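Local coordinates for protein methylocystis parvus OBBP MbnE (Methylocystis parvus OBBP, PDB 5ICQ) that probably binds the copper-chelating peptide methanobactin in the periplasm, as a solute-binding protein of family 5 serving methanobactin transport, at residues A236-R242 with N259-L265; R307-L313 with Q576-T582; A341-M345 with M417-A421. One frame throughout, in Å; residues are numbered along the deposited sequence.

Contact 1 (A236-R242 with N259-L265). With SO4 (sulfate ion), chain B.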
# COMPACT_ATOMS: atom_id res chain seq x y z
N ALA A 236 -18.56 1.53 -18.01
CA ALA A 236 -18.51 2.82 -18.67
C ALA A 236 -18.46 3.96 -17.67
O ALA A 236 -17.51 4.76 -17.70
CB ALA A 236 -19.71 2.99 -19.61
N ARG A 237 -19.44 4.07 -16.77
CA ARG A 237 -19.45 5.21 -15.87
C ARG A 237 -20.22 4.87 -14.60
O ARG A 237 -21.14 4.04 -14.61
CB ARG A 237 -20.04 6.47 -16.53
CG ARG A 237 -21.52 6.41 -16.86
CD ARG A 237 -22.36 7.13 -15.81
NE ARG A 237 -22.18 8.58 -15.86
CZ ARG A 237 -23.15 9.45 -16.14
NH1 ARG A 237 -24.39 9.04 -16.38
NH2 ARG A 237 -22.87 10.75 -16.15
N LEU A 238 -19.82 5.52 -13.51
CA LEU A 238 -20.54 5.51 -12.25
C LEU A 238 -20.75 6.97 -11.86
O LEU A 238 -19.78 7.73 -11.78
CB LEU A 238 -19.75 4.77 -11.17
CG LEU A 238 -20.28 4.85 -9.75
CD1 LEU A 238 -21.66 4.22 -9.69
CD2 LEU A 238 -19.32 4.18 -8.75
N LEU A 239 -22.01 7.37 -11.69
CA LEU A 239 -22.33 8.75 -11.31
C LEU A 239 -22.79 8.79 -9.86
O LEU A 239 -23.77 8.14 -9.49
CB LEU A 239 -23.41 9.34 -12.22
CG LEU A 239 -23.81 10.79 -11.87
CD1 LEU A 239 -22.67 11.77 -12.13
CD2 LEU A 239 -25.07 11.21 -12.63
N LEU A 240 -22.08 9.57 -9.06
CA LEU A 240 -22.43 9.82 -7.67
C LEU A 240 -23.04 11.20 -7.55
O LEU A 240 -22.58 12.15 -8.19
CB LEU A 240 -21.19 9.74 -6.78
CG LEU A 240 -20.38 8.46 -6.88
CD1 LEU A 240 -19.23 8.50 -5.89
CD2 LEU A 240 -21.29 7.25 -6.65
N LYS A 241 -24.08 11.32 -6.74
CA LYS A 241 -24.74 12.60 -6.52
C LYS A 241 -24.89 12.81 -5.03
O LYS A 241 -25.22 11.87 -4.29
CB LYS A 241 -26.11 12.63 -7.23
CG LYS A 241 -26.87 13.92 -7.05
CD LYS A 241 -28.01 14.01 -8.04
CE LYS A 241 -28.72 15.35 -7.95
NZ LYS A 241 -29.89 15.37 -8.89
N ARG A 242 -24.66 14.04 -4.58
CA ARG A 242 -24.70 14.31 -3.15
C ARG A 242 -26.06 13.95 -2.57
O ARG A 242 -27.10 14.16 -3.20
CB ARG A 242 -24.42 15.79 -2.88
CG ARG A 242 -24.64 16.18 -1.42
CD ARG A 242 -24.64 17.68 -1.21
NE ARG A 242 -23.53 18.35 -1.89
CZ ARG A 242 -22.27 18.31 -1.49
NH1 ARG A 242 -21.96 17.61 -0.39
NH2 ARG A 242 -21.34 18.95 -2.17
N ASN A 259 -17.14 18.11 -1.51
CA ASN A 259 -17.57 19.44 -1.93
C ASN A 259 -18.29 19.46 -3.26
O ASN A 259 -19.20 20.28 -3.46
CB ASN A 259 -16.35 20.35 -1.96
CG ASN A 259 -15.65 20.36 -0.63
OD1 ASN A 259 -16.29 20.63 0.39
ND2 ASN A 259 -14.38 19.96 -0.60
N PHE A 260 -17.93 18.57 -4.18
CA PHE A 260 -18.62 18.49 -5.45
C PHE A 260 -20.04 17.99 -5.24
O PHE A 260 -20.29 17.13 -4.39
CB PHE A 260 -17.87 17.56 -6.41
CG PHE A 260 -16.46 17.99 -6.68
CD1 PHE A 260 -16.21 19.06 -7.52
CD2 PHE A 260 -15.39 17.33 -6.08
CE1 PHE A 260 -14.92 19.48 -7.77
CE2 PHE A 260 -14.09 17.75 -6.32
CZ PHE A 260 -13.85 18.83 -7.17
N ASP A 261 -20.98 18.54 -6.03
CA ASP A 261 -22.35 18.05 -5.96
C ASP A 261 -22.50 16.71 -6.66
O ASP A 261 -23.37 15.91 -6.29
CB ASP A 261 -23.31 19.08 -6.57
CG ASP A 261 -23.60 20.26 -5.62
OD1 ASP A 261 -23.26 20.17 -4.42
OD2 ASP A 261 -24.19 21.26 -6.08
N GLU A 262 -21.64 16.43 -7.64
CA GLU A 262 -21.68 15.19 -8.40
C GLU A 262 -20.27 14.77 -8.73
O GLU A 262 -19.40 15.60 -8.96
CB GLU A 262 -22.47 15.35 -9.71
CG GLU A 262 -23.97 15.45 -9.55
CD GLU A 262 -24.65 16.04 -10.77
OE1 GLU A 262 -25.62 16.80 -10.59
OE2 GLU A 262 -24.20 15.76 -11.90
N ILE A 263 -20.06 13.45 -8.77
CA ILE A 263 -18.78 12.87 -9.18
C ILE A 263 -19.08 11.85 -10.27
O ILE A 263 -19.80 10.88 -10.02
CB ILE A 263 -18.05 12.20 -8.02
CG1 ILE A 263 -17.82 13.20 -6.88
CG2 ILE A 263 -16.72 11.61 -8.54
CD1 ILE A 263 -17.45 12.54 -5.58
N ASP A 264 -18.52 12.06 -11.46
CA ASP A 264 -18.72 11.16 -12.59
C ASP A 264 -17.43 10.38 -12.83
O ASP A 264 -16.43 10.96 -13.27
CB ASP A 264 -19.14 11.93 -13.83
CG ASP A 264 -19.49 11.01 -15.00
OD1 ASP A 264 -19.82 9.83 -14.77
OD2 ASP A 264 -19.43 11.48 -16.16
N LEU A 265 -17.45 9.09 -12.51
CA LEU A 265 -16.28 8.23 -12.66
C LEU A 265 -16.41 7.50 -14.00
O LEU A 265 -17.26 6.63 -14.15
CB LEU A 265 -16.17 7.22 -11.52
CG LEU A 265 -15.96 7.82 -10.12
CD1 LEU A 265 -17.28 7.99 -9.39
CD2 LEU A 265 -14.99 6.98 -9.29
S SO4 B . -25.71 12.81 -17.19
O1 SO4 B . -26.82 12.11 -16.56
O2 SO4 B . -25.06 11.96 -18.18
O3 SO4 B . -26.19 14.02 -17.87
O4 SO4 B . -24.76 13.18 -16.16
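L238 and L265, and L240 and I263, are hydrogen-bonded pairs of two antiparallel strands whose axes run at 172° and approach to 4.6 Å. A fifth backbone bond, from R242 N to D261 O, continues the pairing to D261, the residue just before strand 262-268, while A236 and R237 form a classic beta bulge against strand 227-233.

Two apolar rows share one side of the sheet: L240 CG rests 4.0 Å from L265 CD1, and L240 CB faces I263 CB at 4.2 Å. The other side, with L239, K241, E262 and D264, is largely polar. There, with R237 CG between the backbone N and the carbonyl carbon (chi1 68°) and bends at chi2 and chi3, the guanidinium lies over L239 CB and R237 NE reaches D264 OD1 at 2.9 Å in a salt bridge. D264 OD1 lies near the guanidinium plane, whereas R237 NE meets that oxygen from above the carboxylate plane, the planes being 73° apart. R237 NH2 grips two sulfate oxygens, O4 being the nearer at 3.1 Å, and R237 NH1 pairs with D231; R65 also binds the sulfate and bridges to E262. At the far end R242 turns its NE side to D261, both NE (3.1 Å) and NH2 (3.2 Å) converging on D261 OD1, while R242 NH1 bonds to Y258 O.

The chemistry divides by face and end: leucine and isoleucine pack on one side, and an arginine-carboxylate pair closes each end. The sulfate, probably from the crystallisation liquor, suggests that R237 and R65 together can favour an anion despite nearby carboxylates.

Contact 2 (R307-L313 with Q576-T582)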
# COMPACT_ATOMS: atom_id res chain seq x y z
N ARG A 307 -5.22 26.68 -18.53
CA ARG A 307 -6.45 25.93 -18.28
C ARG A 307 -6.19 24.65 -17.49
O ARG A 307 -7.10 24.15 -16.80
CB ARG A 307 -7.13 25.58 -19.60
CG ARG A 307 -7.86 26.76 -20.28
CD ARG A 307 -8.41 26.34 -21.63
NE ARG A 307 -7.35 26.20 -22.63
CZ ARG A 307 -7.44 25.48 -23.74
NH1 ARG A 307 -8.55 24.81 -24.01
NH2 ARG A 307 -6.42 25.42 -24.59
N MET A 308 -5.00 24.09 -17.60
CA MET A 308 -4.60 22.91 -16.84
C MET A 308 -3.19 23.11 -16.32
O MET A 308 -2.44 23.94 -16.83
CB MET A 308 -4.69 21.64 -17.70
CG MET A 308 -6.06 21.40 -18.29
SD MET A 308 -6.07 19.99 -19.40
CE MET A 308 -7.51 20.36 -20.41
N ALA A 309 -2.83 22.34 -15.30
CA ALA A 309 -1.52 22.46 -14.68
C ALA A 309 -1.03 21.08 -14.27
O ALA A 309 -1.82 20.18 -13.99
CB ALA A 309 -1.57 23.39 -13.45
N ARG A 310 0.28 20.90 -14.21
CA ARG A 310 0.83 19.67 -13.67
C ARG A 310 1.76 19.99 -12.51
O ARG A 310 2.31 21.09 -12.41
CB ARG A 310 1.54 18.86 -14.74
CG ARG A 310 2.77 19.51 -15.32
CD ARG A 310 3.54 18.44 -16.04
NE ARG A 310 4.70 18.95 -16.76
CZ ARG A 310 5.67 18.18 -17.23
NH1 ARG A 310 5.63 16.87 -17.04
NH2 ARG A 310 6.68 18.72 -17.89
N GLU A 311 1.90 19.03 -11.59
CA GLU A 311 2.65 19.24 -10.36
C GLU A 311 3.28 17.93 -9.93
O GLU A 311 2.76 16.85 -10.23
CB GLU A 311 1.76 19.71 -9.20
CG GLU A 311 0.71 20.73 -9.49
CD GLU A 311 -0.02 21.13 -8.21
OE1 GLU A 311 0.63 21.72 -7.33
OE2 GLU A 311 -1.22 20.82 -8.09
N SER A 312 4.38 18.03 -9.18
CA SER A 312 4.94 16.90 -8.45
C SER A 312 4.75 17.15 -6.97
O SER A 312 5.12 18.22 -6.47
CB SER A 312 6.43 16.71 -8.76
OG SER A 312 6.64 16.35 -10.11
N LEU A 313 4.16 16.19 -6.26
CA LEU A 313 3.90 16.34 -4.84
C LEU A 313 4.57 15.23 -4.05
O LEU A 313 4.70 14.10 -4.52
CB LEU A 313 2.39 16.34 -4.54
CG LEU A 313 1.52 17.32 -5.34
CD1 LEU A 313 0.05 17.13 -4.97
CD2 LEU A 313 1.96 18.75 -5.08
N GLN A 576 4.82 12.14 -6.40
CA GLN A 576 3.65 11.79 -7.19
C GLN A 576 3.44 12.83 -8.29
O GLN A 576 3.45 14.04 -8.02
CB GLN A 576 2.42 11.71 -6.29
CG GLN A 576 1.19 11.20 -7.03
CD GLN A 576 0.02 10.93 -6.10
OE1 GLN A 576 0.20 10.57 -4.93
NE2 GLN A 576 -1.19 11.12 -6.61
N TRP A 577 3.27 12.36 -9.52
CA TRP A 577 3.11 13.22 -10.69
C TRP A 577 1.62 13.33 -11.00
O TRP A 577 0.97 12.31 -11.27
CB TRP A 577 3.88 12.66 -11.90
CG TRP A 577 5.31 12.32 -11.58
CD1 TRP A 577 6.11 12.92 -10.63
CD2 TRP A 577 6.11 11.31 -12.19
NE1 TRP A 577 7.35 12.34 -10.62
CE2 TRP A 577 7.38 11.34 -11.56
CE3 TRP A 577 5.88 10.37 -13.20
CZ2 TRP A 577 8.42 10.48 -11.93
CZ3 TRP A 577 6.91 9.51 -13.56
CH2 TRP A 577 8.16 9.57 -12.92
N ILE A 578 1.08 14.55 -10.94
CA ILE A 578 -0.34 14.75 -11.19
C ILE A 578 -0.54 15.89 -12.19
O ILE A 578 0.34 16.72 -12.42
CB ILE A 578 -1.14 15.04 -9.90
CG1 ILE A 578 -0.85 16.44 -9.38
CG2 ILE A 578 -0.83 13.99 -8.82
CD1 ILE A 578 -1.78 16.88 -8.23
N ALA A 579 -1.73 15.92 -12.79
CA ALA A 579 -2.15 17.04 -13.62
C ALA A 579 -3.64 17.24 -13.41
O ALA A 579 -4.36 16.29 -13.10
CB ALA A 579 -1.85 16.82 -15.11
N HIS A 580 -4.09 18.48 -13.57
CA HIS A 580 -5.48 18.77 -13.26
C HIS A 580 -5.93 20.05 -13.94
O HIS A 580 -5.12 20.93 -14.25
CB HIS A 580 -5.69 18.88 -11.75
CG HIS A 580 -4.85 19.94 -11.11
ND1 HIS A 580 -5.24 21.26 -11.05
CD2 HIS A 580 -3.64 19.88 -10.52
CE1 HIS A 580 -4.30 21.97 -10.45
NE2 HIS A 580 -3.32 21.15 -10.11
N SER A 581 -7.24 20.15 -14.17
CA SER A 581 -7.83 21.42 -14.56
C SER A 581 -7.58 22.47 -13.49
O SER A 581 -7.57 22.17 -12.29
CB SER A 581 -9.34 21.24 -14.78
OG SER A 581 -9.99 22.50 -14.86
N THR A 582 -7.39 23.72 -13.92
CA THR A 582 -7.24 24.78 -12.93
C THR A 582 -8.57 25.25 -12.38
O THR A 582 -8.59 26.10 -11.48
CB THR A 582 -6.48 25.98 -13.52
OG1 THR A 582 -7.10 26.37 -14.75
CG2 THR A 582 -5.05 25.60 -13.78
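The imidazole of H580 has the carbonyl oxygen of A309 over one face, offset toward the rim, and the carboxylate of E311 at its edge. H580 NE2 donates to E311 OE2 at 2.9 Å, meeting that oxygen on its anti side and 34° out of the carboxylate plane; ring and carboxylate are turned 67° apart. From the other nitrogen, H580 ND1 donates almost straight to S581 O at 2.8 Å. With CG set between backbone N and carbonyl carbon (chi1 58°), the ring swings back across the strand pair, and W605 meets it edge-to-face. The indole of W577 is approached obliquely by S312 OG, 3.5 Å from W577 CD1, and stacks on W294.

Between these groups, which lie on opposite faces, antiparallel strands 308-313 and 576-581 are joined by six backbone bonds, and T582 N adds a seventh to R307 O. On the histidine side, L313 CD1 meets I578 CD1 at 3.7 Å.

Both ring nitrogens face acceptors, S581 O and E311 OE2, which fixes the rotation of H580 and would be consistent with a doubly protonated ring. E311 OE2 also bridges to R586, so two donors converge on one oxygen, and the arginine would probably stabilise its negative charge.

Contact 3 (A341-M345 with M417-A421)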
# COMPACT_ATOMS: atom_id res chain seq x y z
N ALA A 341 26.59 -10.34 -3.53
CA ALA A 341 27.48 -10.12 -4.67
C ALA A 341 26.71 -9.93 -5.97
O ALA A 341 27.04 -9.05 -6.78
CB ALA A 341 28.44 -11.31 -4.80
N PHE A 342 25.69 -10.76 -6.21
CA PHE A 342 24.91 -10.60 -7.43
C PHE A 342 24.22 -9.25 -7.45
O PHE A 342 24.10 -8.61 -8.51
CB PHE A 342 23.87 -11.72 -7.58
CG PHE A 342 24.41 -12.99 -8.17
CD1 PHE A 342 25.74 -13.35 -8.01
CD2 PHE A 342 23.57 -13.83 -8.89
CE1 PHE A 342 26.22 -14.54 -8.56
CE2 PHE A 342 24.04 -15.02 -9.44
CZ PHE A 342 25.37 -15.37 -9.27
N GLY A 343 23.76 -8.79 -6.29
CA GLY A 343 23.11 -7.49 -6.21
C GLY A 343 24.01 -6.35 -6.61
O GLY A 343 23.54 -5.34 -7.14
N MET A 344 25.32 -6.49 -6.37
CA MET A 344 26.28 -5.45 -6.74
C MET A 344 26.33 -5.21 -8.23
O MET A 344 26.81 -4.15 -8.67
CB MET A 344 27.68 -5.84 -6.29
CG MET A 344 27.89 -5.83 -4.81
SD MET A 344 29.56 -6.39 -4.45
CE MET A 344 29.51 -6.28 -2.66
N MET A 345 25.89 -6.17 -9.03
CA MET A 345 26.06 -6.06 -10.47
C MET A 345 24.91 -5.35 -11.16
O MET A 345 25.01 -5.06 -12.35
CB MET A 345 26.27 -7.44 -11.07
CG MET A 345 27.49 -8.17 -10.52
SD MET A 345 29.05 -7.26 -10.74
CE MET A 345 29.13 -7.16 -12.53
N MET A 417 33.63 -2.73 -9.20
CA MET A 417 32.39 -3.36 -8.77
C MET A 417 32.41 -4.86 -9.05
O MET A 417 32.03 -5.67 -8.20
CB MET A 417 31.20 -2.72 -9.48
CG MET A 417 29.88 -2.84 -8.74
SD MET A 417 29.87 -1.92 -7.18
CE MET A 417 30.07 -3.22 -5.99
N ALA A 418 32.83 -5.25 -10.26
CA ALA A 418 33.02 -6.66 -10.55
C ALA A 418 34.03 -7.28 -9.59
O ALA A 418 33.88 -8.44 -9.17
CB ALA A 418 33.46 -6.85 -12.00
N ARG A 419 35.07 -6.53 -9.21
CA ARG A 419 36.06 -7.06 -8.28
C ARG A 419 35.47 -7.26 -6.89
O ARG A 419 35.77 -8.26 -6.22
CB ARG A 419 37.28 -6.13 -8.22
CG ARG A 419 38.21 -6.37 -7.04
CD ARG A 419 39.10 -7.59 -7.22
NE ARG A 419 39.47 -7.81 -8.61
CZ ARG A 419 39.30 -8.96 -9.25
NH1 ARG A 419 38.78 -10.01 -8.62
NH2 ARG A 419 39.65 -9.07 -10.52
N ARG A 420 34.64 -6.32 -6.43
CA ARG A 420 34.00 -6.51 -5.13
C ARG A 420 33.10 -7.74 -5.15
O ARG A 420 33.08 -8.52 -4.19
CB ARG A 420 33.19 -5.28 -4.76
CG ARG A 420 34.02 -4.04 -4.53
CD ARG A 420 33.11 -2.85 -4.21
NE ARG A 420 33.85 -1.60 -4.13
CZ ARG A 420 33.26 -0.42 -4.00
NH1 ARG A 420 31.94 -0.35 -3.96
NH2 ARG A 420 34.00 0.69 -3.92
N ALA A 421 32.34 -7.91 -6.23
CA ALA A 421 31.46 -9.07 -6.34
C ALA A 421 32.24 -10.38 -6.36
O ALA A 421 31.90 -11.33 -5.65
CB ALA A 421 30.59 -8.94 -7.59
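M344 and M417 meet through sulfur and methyl groups, which carry most of the contact between segment 341-345 and helix 415-427. The methyl CE of M417 lies against the M344 side chain, 3.6 Å from M344 CB, the two methionines crossing at about a right angle. M344 is stretched out beyond CG (chi2 177°), which carries its sulfur across to helix 415-427, where M344 SD sits 3.8 Å from R420 CB. M345 instead folds at chi2 and chi3, and its sulfur settles beside A421 CB at 3.9 Å, with A418 CA close by.

The backbones come closest at the alanine pair. A341 and A421 have their CA atoms 4.4 Å apart, and their methyl groups also touch.

Contacts of apolar groups with backbone polar atoms make up the rest. A341 CB lies 3.6 Å from A421 O. M417 CG comes 3.3 Å from M344 O. M344 SD is near A421 N, an amide already bonded within its own helix to M417 O. Farther along helix 415-427, L424 touches both A341 and M344, while L466 of helix 453-467 touches M345.

Small alanines permit the close approach and methionines, one extended and two bent, fill in around it, so the two segments are held by van der Waals packing and shape rather than by directed polar bonds.

In the fold
Contacts 1 and 2 are neighbours, with centres about 21 Å apart and nearest atoms about 9 Å apart, yet they belong to different sheets: the mixed four-stranded sheet of 65-71, 262-268, 237-242 and 227-233, and the three-stranded antiparallel sheet of 285-288, 576-581 and 308-313. Contact 3 joins helices 336-343 and 415-427 on the opposite side of the chain's centre from contact 1, about 53 Å away between centres. Contact 1 closes first; contact 2 then pairs residues from mid-chain with the C-terminal region, and contact 3 lies within that span. The chain thus leaves and returns to one region, consistent with the multi-lobed architecture of family 5 solute-binding proteins.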